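Phosphatidylethanolamine-binding protein (Plasmodium vivax, PDB 2GZQ) probably binds phosphatidylethanolamine or related phospholipid headgroups. Local coordinates at residues D56-P64 and P125-K133; G136-V147 and M187-R198. One frame throughout, in Å; residues are numbered along the deposited sequence.

Overall arrangement
From the N terminus, the chain leaves strand 54-56 and enters the loop 56-64, which contact 1 joins to the loop 125-133. That closure encloses sixty residues, including strands 77-85, 99-107 and 121-124 of the larger, mixed sheet. Contact 2 follows in series: strand 138-148 pairs with the final strand 188-198, closing a second excursion that holds helices 171-174 and 178-184. The two closures neither nest nor cross. Their centres lie about 15 Å apart, yet they touch where Ile131 meets His138 and where Leu57, Thr60 and Pro129 meet Met197. Strand 188-198 also lies beside strand 54-56, in parallel, which ties the start of the first loop to the sheet.

Contact 1. Residues D56-P64 and P125-K133; sequences DLAGTGSVP and PYVGPSIKK
Two irregular loops, following strands 54-56 and 121-124 at the outer edges of the mixed sheet, meet where Tyr126 packs its ring against Val63. The 56-64 loop opens with a type II beta turn from Leu57 to Thr60. Tyr126 CG is anti to the backbone N (chi1 -177°), a setting that carries the ring across to Val63. The CA of Val63 lies over one face, 3.7 Å from the centroid of the Tyr126 ring and 11° off its normal, a CH-pi contact. At the far end of the same ring, Tyr126 OH donates to Thr60 O at 2.7 Å. The acceptor lies in the ring plane, while the hydroxyl approaches tilted 22° from the carbonyl plane of Thr60. Thr60 O is also met by the CA-H of Gly128.

The turn itself is braced internally. Thr60 OG1 donates to a lone pair of Leu57 O at 2.7 Å, and the backbone N of Thr60 gives the same carbonyl a second bond. Thr60 OG1 also lies against the proline ring, 3.5 Å from Pro129 CD. Beyond it the contact turns apolar and divides between the two branches of Leu57. The Leu57 and Pro129 side chains run past each other in opposite directions, with Leu57 CD2 3.6 Å from Pro129 CB, whereas Leu57 CD1 reaches Ile131 CB at 3.9 Å. Where Gly61 faces Gly128, a water bridges the backbones: it donates to Gly61 O at 2.8 Å and accepts from Gly128 N at 2.9 Å.

No direct backbone-to-backbone hydrogen bond joins the two loops. Their polar attachment therefore rests on one phenolic hydroxyl and one bridging water. The hydroxyl bond fixes where the ring end lies; within this contact, resistance to a turn about the ring axis would come from Val63 CA packed on the face.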
loop_
_atom_site.group_PDB
_atom_site.type_symbol
_atom_site.label_atom_id
_atom_site.label_comp_id
_atom_site.label_asym_id
_atom_site.label_seq_id
_atom_site.Cartn_x
_atom_site.Cartn_y
_atom_site.Cartn_z
ATOM N N ASP A 56 17.143 -1.775 0.596
ATOM C CA ASP A 56 17.810 -1.208 -0.560
ATOM C C ASP A 56 16.803 -1.069 -1.694
ATOM O O ASP A 56 15.957 -1.940 -1.906
ATOM C CB ASP A 56 18.987 -2.097 -1.003
ATOM C CG ASP A 56 20.189 -1.978 -0.089
ATOM O OD1 ASP A 56 20.140 -1.185 0.877
ATOM O OD2 ASP A 56 21.181 -2.686 -0.336
ATOM N N LEU A 57 16.927 0.026 -2.429
ATOM C CA LEU A 57 16.138 0.274 -3.620
ATOM C C LEU A 57 16.347 -0.804 -4.665
ATOM O O LEU A 57 15.434 -1.190 -5.382
ATOM C CB LEU A 57 16.552 1.598 -4.233
ATOM C CG LEU A 57 15.629 2.766 -4.014
ATOM C CD1 LEU A 57 16.210 3.968 -4.736
ATOM C CD2 LEU A 57 14.229 2.425 -4.499
ATOM N N ALA A 58 17.577 -1.280 -4.785
ATOM C CA ALA A 58 17.844 -2.339 -5.728
ATOM C C ALA A 58 16.930 -3.531 -5.445
ATOM O O ALA A 58 16.697 -3.900 -4.291
ATOM C CB ALA A 58 19.304 -2.757 -5.656
ATOM N N GLY A 59 16.393 -4.133 -6.504
ATOM C CA GLY A 59 15.583 -5.320 -6.385
ATOM C C GLY A 59 14.112 -5.053 -6.079
ATOM O O GLY A 59 13.402 -5.979 -5.716
ATOM N N THR A 60 13.650 -3.798 -6.190
ATOM C CA THR A 60 12.246 -3.432 -5.978
ATOM C C THR A 60 11.504 -3.054 -7.256
ATOM O O THR A 60 10.407 -2.506 -7.208
ATOM C CB THR A 60 12.135 -2.277 -4.986
ATOM O OG1 THR A 60 12.766 -1.115 -5.518
ATOM C CG2 THR A 60 12.757 -2.663 -3.686
ATOM N N GLY A 61 12.097 -3.357 -8.393
ATOM C CA GLY A 61 11.507 -3.030 -9.684
ATOM C C GLY A 61 10.299 -3.868 -10.084
ATOM O O GLY A 61 9.546 -3.468 -10.978
ATOM N N SER A 62 10.106 -5.016 -9.434
ATOM C CA SER A 62 8.939 -5.852 -9.701
ATOM C C SER A 62 8.035 -6.034 -8.504
ATOM O O SER A 62 8.458 -5.871 -7.360
ATOM C CB SER A 62 9.337 -7.227 -10.203
ATOM O OG SER A 62 10.152 -7.131 -11.358
ATOM N N VAL A 63 6.801 -6.400 -8.777
ATOM C CA VAL A 63 5.820 -6.620 -7.732
ATOM C C VAL A 63 6.350 -7.656 -6.749
ATOM O O VAL A 63 7.054 -8.581 -7.140
ATOM C CB VAL A 63 4.481 -7.025 -8.361
ATOM C CG1 VAL A 63 4.517 -8.417 -8.937
ATOM C CG2 VAL A 63 3.338 -6.899 -7.392
ATOM N N PRO A 64 6.069 -7.509 -5.456
ATOM C CA PRO A 64 6.537 -8.544 -4.528
ATOM C C PRO A 64 6.187 -9.950 -4.971
ATOM O O PRO A 64 5.046 -10.215 -5.353
ATOM C CB PRO A 64 5.836 -8.171 -3.231
ATOM C CG PRO A 64 5.746 -6.666 -3.296
ATOM C CD PRO A 64 5.419 -6.387 -4.749
ATOM N N PRO A 125 -1.233 -0.953 -12.043
ATOM C CA PRO A 125 -0.215 -1.981 -12.009
ATOM C C PRO A 125 1.042 -1.483 -11.293
ATOM O O PRO A 125 1.353 -0.286 -11.291
ATOM C CB PRO A 125 0.062 -2.261 -13.485
ATOM C CG PRO A 125 -0.322 -1.005 -14.199
ATOM C CD PRO A 125 -1.420 -0.387 -13.393
ATOM N N TYR A 126 1.765 -2.413 -10.691
ATOM C CA TYR A 126 2.945 -2.105 -9.898
ATOM C C TYR A 126 3.963 -1.312 -10.687
ATOM O O TYR A 126 4.377 -1.745 -11.780
ATOM C CB TYR A 126 3.586 -3.416 -9.417
ATOM C CG TYR A 126 4.768 -3.180 -8.519
ATOM C CD1 TYR A 126 4.617 -3.063 -7.159
ATOM C CD2 TYR A 126 6.045 -3.058 -9.048
ATOM C CE1 TYR A 126 5.698 -2.863 -6.334
ATOM C CE2 TYR A 126 7.147 -2.824 -8.230
ATOM C CZ TYR A 126 6.960 -2.702 -6.869
ATOM O OH TYR A 126 8.028 -2.452 -6.014
ATOM N N VAL A 127 4.441 -0.216 -10.109
ATOM C CA VAL A 127 5.660 0.433 -10.570
ATOM C C VAL A 127 6.512 0.662 -9.346
ATOM O O VAL A 127 6.012 1.087 -8.293
ATOM C CB VAL A 127 5.374 1.751 -11.301
ATOM C CG1 VAL A 127 4.508 1.511 -12.524
ATOM C CG2 VAL A 127 4.731 2.770 -10.371
ATOM N N GLY A 128 7.787 0.349 -9.448
ATOM C CA GLY A 128 8.651 0.384 -8.262
ATOM C C GLY A 128 8.937 1.785 -7.749
ATOM O O GLY A 128 8.676 2.769 -8.444
ATOM N N PRO A 129 9.473 1.888 -6.520
ATOM C CA PRO A 129 9.804 3.153 -5.874
ATOM C C PRO A 129 10.532 4.122 -6.734
ATOM O O PRO A 129 11.425 3.765 -7.494
ATOM C CB PRO A 129 10.632 2.734 -4.663
ATOM C CG PRO A 129 10.110 1.387 -4.324
ATOM C CD PRO A 129 9.790 0.745 -5.649
ATOM N N SER A 130 10.148 5.371 -6.561
ATOM C CA SER A 130 10.648 6.459 -7.362
ATOM C C SER A 130 11.416 7.394 -6.451
ATOM O O SER A 130 10.842 8.333 -5.890
ATOM C CB SER A 130 9.474 7.184 -7.998
ATOM O OG SER A 130 9.911 8.279 -8.783
ATOM N N ILE A 131 12.702 7.117 -6.269
ATOM C CA ILE A 131 13.461 7.829 -5.251
ATOM C C ILE A 131 14.767 8.374 -5.817
ATOM O O ILE A 131 15.655 7.613 -6.195
ATOM C CB ILE A 131 13.775 6.906 -4.034
ATOM C CG1 ILE A 131 12.483 6.365 -3.423
ATOM C CG2 ILE A 131 14.606 7.676 -2.996
ATOM C CD1 ILE A 131 12.705 5.375 -2.305
ATOM N N LYS A 132 14.896 9.695 -5.857
ATOM C CA LYS A 132 16.148 10.337 -6.242
ATOM C C LYS A 132 17.120 10.378 -5.080
ATOM O O LYS A 132 16.728 10.446 -3.915
ATOM C CB LYS A 132 15.907 11.761 -6.745
ATOM C CG LYS A 132 15.017 11.864 -7.968
ATOM C CD LYS A 132 15.373 10.822 -9.023
ATOM C CE LYS A 132 14.170 9.961 -9.387
ATOM N NZ LYS A 132 14.562 8.684 -10.053
ATOM N N LYS A 133 18.400 10.375 -5.388
ATOM C CA LYS A 133 19.419 10.657 -4.385
ATOM C C LYS A 133 19.184 11.980 -3.664
ATOM O O LYS A 133 18.863 12.993 -4.279
ATOM C CB LYS A 133 20.804 10.654 -5.037
ATOM C CG LYS A 133 21.890 10.045 -4.169
ATOM C CD LYS A 133 22.204 10.931 -2.971
ATOM C CE LYS A 133 22.991 12.171 -3.377
ATOM N NZ LYS A 133 22.707 13.348 -2.501
HETATM O O HOH W 1 8.893 -0.890 -11.774
#

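Contact 2. Residues G136-V147 and M187-R198; sequences GLHRISFILSLV and MKIVGFNWCQMR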
loop_
_atom_site.group_PDB
_atom_site.type_symbol
_atom_site.label_atom_id
_atom_site.label_comp_id
_atom_site.label_asym_id
_atom_site.label_seq_id
_atom_site.Cartn_x
_atom_site.Cartn_y
_atom_site.Cartn_z
ATOM N N GLY A 136 16.085 11.849 1.326
ATOM C CA GLY A 136 15.754 11.330 2.647
ATOM C C GLY A 136 15.279 9.883 2.593
ATOM O O GLY A 136 15.361 9.213 1.564
ATOM N N LEU A 137 14.804 9.378 3.722
ATOM C CA LEU A 137 14.232 8.052 3.812
ATOM C C LEU A 137 12.740 8.144 3.508
ATOM O O LEU A 137 12.009 8.976 4.072
ATOM C CB LEU A 137 14.450 7.486 5.207
ATOM C CG LEU A 137 15.886 7.116 5.522
ATOM C CD1 LEU A 137 16.089 7.079 7.036
ATOM C CD2 LEU A 137 16.210 5.773 4.910
ATOM N N HIS A 138 12.277 7.295 2.630
ATOM C CA HIS A 138 10.878 7.220 2.232
ATOM C C HIS A 138 10.210 6.057 2.923
ATOM O O HIS A 138 10.717 4.927 2.849
ATOM C CB HIS A 138 10.778 7.031 0.732
ATOM C CG HIS A 138 11.326 8.157 -0.084
ATOM N ND1 HIS A 138 10.612 8.738 -1.106
ATOM C CD2 HIS A 138 12.532 8.774 -0.068
ATOM C CE1 HIS A 138 11.343 9.685 -1.670
ATOM N NE2 HIS A 138 12.508 9.740 -1.046
ATOM N N ARG A 139 9.088 6.315 3.569
ATOM C CA ARG A 139 8.317 5.277 4.253
ATOM C C ARG A 139 7.381 4.597 3.260
ATOM O O ARG A 139 6.193 4.895 3.215
ATOM C CB ARG A 139 7.552 5.919 5.417
ATOM C CG ARG A 139 8.498 6.511 6.473
ATOM C CD ARG A 139 7.795 7.445 7.431
ATOM N NE ARG A 139 7.379 8.659 6.742
ATOM C CZ ARG A 139 6.635 9.612 7.287
ATOM N NH1 ARG A 139 6.210 9.521 8.551
ATOM N NH2 ARG A 139 6.308 10.662 6.567
ATOM N N ILE A 140 7.930 3.684 2.476
ATOM C CA ILE A 140 7.170 2.957 1.469
ATOM C C ILE A 140 6.202 2.026 2.213
ATOM O O ILE A 140 6.621 1.185 3.004
ATOM C CB ILE A 140 8.122 2.201 0.543
ATOM C CG1 ILE A 140 9.101 3.147 -0.161
ATOM C CG2 ILE A 140 7.330 1.356 -0.441
ATOM C CD1 ILE A 140 8.498 4.209 -0.965
ATOM N N SER A 141 4.912 2.239 1.995
ATOM C CA SER A 141 3.876 1.703 2.840
ATOM C C SER A 141 2.875 0.870 2.067
ATOM O O SER A 141 2.549 1.151 0.904
ATOM C CB SER A 141 3.143 2.852 3.509
ATOM O OG SER A 141 3.984 3.633 4.359
ATOM N N PHE A 142 2.353 -0.144 2.751
ATOM C CA PHE A 142 1.367 -1.062 2.207
ATOM C C PHE A 142 0.148 -1.020 3.108
ATOM O O PHE A 142 0.247 -1.334 4.281
ATOM C CB PHE A 142 1.934 -2.480 2.167
ATOM C CG PHE A 142 3.097 -2.664 1.226
ATOM C CD1 PHE A 142 4.351 -2.253 1.585
ATOM C CD2 PHE A 142 2.925 -3.264 -0.001
ATOM C CE1 PHE A 142 5.431 -2.456 0.741
ATOM C CE2 PHE A 142 4.011 -3.462 -0.859
ATOM C CZ PHE A 142 5.236 -3.032 -0.475
ATOM N N ILE A 143 -1.010 -0.655 2.563
ATOM C CA ILE A 143 -2.239 -0.527 3.324
ATOM C C ILE A 143 -3.249 -1.557 2.805
ATOM O O ILE A 143 -3.554 -1.601 1.605
ATOM C CB ILE A 143 -2.850 0.870 3.161
ATOM C CG1 ILE A 143 -1.859 1.974 3.553
ATOM C CG2 ILE A 143 -4.137 0.975 3.968
ATOM C CD1 ILE A 143 -2.219 3.343 3.052
ATOM N N LEU A 144 -3.745 -2.369 3.714
ATOM C CA LEU A 144 -4.681 -3.430 3.421
ATOM C C LEU A 144 -6.042 -3.106 3.987
ATOM O O LEU A 144 -6.143 -2.780 5.189
ATOM C CB LEU A 144 -4.190 -4.740 4.058
ATOM C CG LEU A 144 -4.900 -6.006 3.639
ATOM C CD1 LEU A 144 -4.566 -6.365 2.198
ATOM C CD2 LEU A 144 -4.570 -7.163 4.615
ATOM N N SER A 145 -7.076 -3.143 3.136
ATOM C CA SER A 145 -8.429 -2.781 3.535
ATOM C C SER A 145 -9.407 -3.831 3.029
ATOM O O SER A 145 -9.098 -4.619 2.146
ATOM C CB SER A 145 -8.812 -1.404 2.964
ATOM O OG SER A 145 -7.908 -0.413 3.363
ATOM N N LEU A 146 -10.604 -3.830 3.588
ATOM C CA LEU A 146 -11.720 -4.649 3.129
ATOM C C LEU A 146 -12.654 -3.838 2.247
ATOM O O LEU A 146 -13.014 -2.699 2.568
ATOM C CB LEU A 146 -12.554 -5.127 4.325
ATOM C CG LEU A 146 -11.854 -6.191 5.185
ATOM C CD1 LEU A 146 -12.802 -6.486 6.347
ATOM C CD2 LEU A 146 -11.507 -7.439 4.420
ATOM N N VAL A 147 -13.059 -4.456 1.159
ATOM C CA VAL A 147 -14.058 -3.952 0.247
ATOM C C VAL A 147 -15.080 -5.052 -0.009
ATOM O O VAL A 147 -14.742 -6.231 -0.068
ATOM C CB VAL A 147 -13.390 -3.438 -1.077
ATOM C CG1 VAL A 147 -12.646 -4.532 -1.799
ATOM C CG2 VAL A 147 -14.395 -2.813 -2.010
HETATM N N MSE A 187 -14.553 1.797 2.901
HETATM C CA MSE A 187 -13.751 0.606 3.112
HETATM C C MSE A 187 -13.203 0.609 4.544
HETATM O O MSE A 187 -13.225 1.626 5.203
HETATM C CB MSE A 187 -12.628 0.563 2.067
HETATM C CG MSE A 187 -13.132 0.426 0.637
HETATM SE SE MSE A 187 -11.702 0.872 -0.668
HETATM C CE MSE A 187 -12.542 0.257 -2.280
ATOM N N LYS A 188 -12.718 -0.534 5.008
ATOM C CA LYS A 188 -12.203 -0.668 6.380
ATOM C C LYS A 188 -10.720 -1.039 6.327
ATOM O O LYS A 188 -10.386 -2.105 5.804
ATOM C CB LYS A 188 -12.971 -1.748 7.168
ATOM C CG LYS A 188 -12.472 -1.892 8.584
ATOM C CD LYS A 188 -13.088 -3.079 9.317
ATOM C CE LYS A 188 -12.372 -3.281 10.663
ATOM N NZ LYS A 188 -12.989 -2.491 11.748
ATOM N N ILE A 189 -9.836 -0.229 6.905
ATOM C CA ILE A 189 -8.429 -0.582 6.980
ATOM C C ILE A 189 -8.266 -1.695 7.990
ATOM O O ILE A 189 -8.783 -1.627 9.104
ATOM C CB ILE A 189 -7.593 0.626 7.427
ATOM C CG1 ILE A 189 -7.651 1.707 6.341
ATOM C CG2 ILE A 189 -6.159 0.217 7.703
ATOM C CD1 ILE A 189 -7.239 3.070 6.814
ATOM N N VAL A 190 -7.528 -2.735 7.616
ATOM C CA VAL A 190 -7.306 -3.894 8.493
ATOM C C VAL A 190 -5.860 -4.349 8.667
ATOM O O VAL A 190 -5.577 -5.117 9.553
ATOM C CB VAL A 190 -8.176 -5.088 8.094
ATOM C CG1 VAL A 190 -9.668 -4.782 8.173
ATOM C CG2 VAL A 190 -7.800 -5.616 6.688
ATOM N N GLY A 191 -4.955 -3.821 7.849
ATOM C CA GLY A 191 -3.562 -4.210 7.922
ATOM C C GLY A 191 -2.659 -3.150 7.365
ATOM O O GLY A 191 -3.060 -2.302 6.579
ATOM N N PHE A 192 -1.400 -3.214 7.783
ATOM C CA PHE A 192 -0.402 -2.229 7.377
ATOM C C PHE A 192 0.994 -2.812 7.508
ATOM O O PHE A 192 1.283 -3.538 8.472
ATOM C CB PHE A 192 -0.497 -0.987 8.257
ATOM C CG PHE A 192 0.375 0.141 7.785
ATOM C CD1 PHE A 192 1.576 0.466 8.442
ATOM C CD2 PHE A 192 0.022 0.883 6.675
ATOM C CE1 PHE A 192 2.385 1.483 7.980
ATOM C CE2 PHE A 192 0.842 1.892 6.216
ATOM C CZ PHE A 192 2.025 2.188 6.873
ATOM N N ASN A 193 1.882 -2.473 6.579
ATOM C CA ASN A 193 3.315 -2.714 6.800
ATOM C C ASN A 193 4.058 -1.661 6.030
ATOM O O ASN A 193 3.512 -0.998 5.146
ATOM C CB ASN A 193 3.708 -4.130 6.343
ATOM C CG ASN A 193 4.845 -4.715 7.131
ATOM O OD1 ASN A 193 5.712 -3.980 7.672
ATOM N ND2 ASN A 193 4.874 -6.053 7.180
ATOM N N TRP A 194 5.324 -1.450 6.383
ATOM C CA TRP A 194 6.112 -0.433 5.691
ATOM C C TRP A 194 7.579 -0.734 5.880
ATOM O O TRP A 194 7.963 -1.523 6.750
ATOM C CB TRP A 194 5.768 1.001 6.199
ATOM C CG TRP A 194 6.479 1.408 7.466
ATOM C CD1 TRP A 194 7.487 2.302 7.548
ATOM C CD2 TRP A 194 6.227 0.954 8.803
ATOM N NE1 TRP A 194 7.898 2.441 8.861
ATOM C CE2 TRP A 194 7.130 1.635 9.655
ATOM C CE3 TRP A 194 5.330 0.050 9.363
ATOM C CZ2 TRP A 194 7.175 1.405 11.046
ATOM C CZ3 TRP A 194 5.365 -0.170 10.758
ATOM C CH2 TRP A 194 6.289 0.501 11.571
ATOM N N CYS A 195 8.390 -0.058 5.062
ATOM C CA CYS A 195 9.838 -0.067 5.206
ATOM C C CYS A 195 10.337 1.331 4.950
ATOM O O CYS A 195 9.561 2.209 4.577
ATOM C CB CYS A 195 10.453 -1.079 4.215
ATOM S SG CYS A 195 10.211 -0.688 2.473
ATOM N N GLN A 196 11.635 1.543 5.182
ATOM C CA GLN A 196 12.288 2.791 4.833
ATOM C C GLN A 196 13.258 2.561 3.681
ATOM O O GLN A 196 14.038 1.609 3.704
ATOM C CB GLN A 196 13.045 3.318 6.040
ATOM C CG GLN A 196 12.215 3.720 7.264
ATOM C CD GLN A 196 13.119 4.076 8.441
ATOM O OE1 GLN A 196 13.531 5.215 8.577
ATOM N NE2 GLN A 196 13.434 3.097 9.286
HETATM N N MSE A 197 13.220 3.415 2.669
HETATM C CA MSE A 197 14.091 3.260 1.508
HETATM C C MSE A 197 14.732 4.589 1.179
HETATM O O MSE A 197 14.089 5.631 1.255
HETATM C CB MSE A 197 13.301 2.810 0.285
HETATM C CG MSE A 197 12.873 1.367 0.298
HETATM SE SE MSE A 197 11.962 0.853 -1.352
HETATM C CE MSE A 197 13.451 0.349 -2.373
ATOM N N ARG A 198 16.009 4.553 0.802
ATOM C CA ARG A 198 16.677 5.719 0.249
ATOM C C ARG A 198 17.526 5.291 -0.938
ATOM O O ARG A 198 17.785 4.099 -1.104
ATOM C CB ARG A 198 17.532 6.420 1.312
ATOM C CG ARG A 198 18.616 5.549 1.935
ATOM C CD ARG A 198 19.465 6.325 2.971
ATOM N NE ARG A 198 20.213 7.442 2.409
ATOM C CZ ARG A 198 21.454 7.346 1.939
ATOM N NH1 ARG A 198 22.075 6.171 1.937
ATOM N NH2 ARG A 198 22.066 8.412 1.460
#
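A chi1 of -172° turns the Phe192 CG away from its backbone N and lays the ring across to Ile143, whose CG1, beside its own backbone N, comes in at the ring edge. Phe192 CE2 and Ile143 CG1 are 3.8 Å apart, in the plane of the ring. Obliquely to it, Ser141 OG lies 3.5 Å from Phe192 CZ. That hydroxyl is held by donating to Arg139 O at 2.8 Å, from 49° above the carbonyl plane; Arg139 centres an inverse gamma turn, and its guanidinium forms a salt bridge with Asp87. Strands 138-147 and 188-198 run antiparallel at 139°, as neighbours inside the mixed sheet of the fold. Asn193 O takes the N-H of Phe142 at 2.8 Å and also lies in the plane of the Phe142 ring, at its edge. The pairing slips by one residue at a classic beta bulge. There Leu144 O accepts twice, from Val190 N at 2.8 Å and from Gly191 N at 3.1 Å. The extra residue, Val190, rests CG2 on Leu144 O and near Leu144 CD2, and lies with CG1 4.0 Å from Leu146 CG, the Val190 and Leu146 side chains crossing at about a right angle.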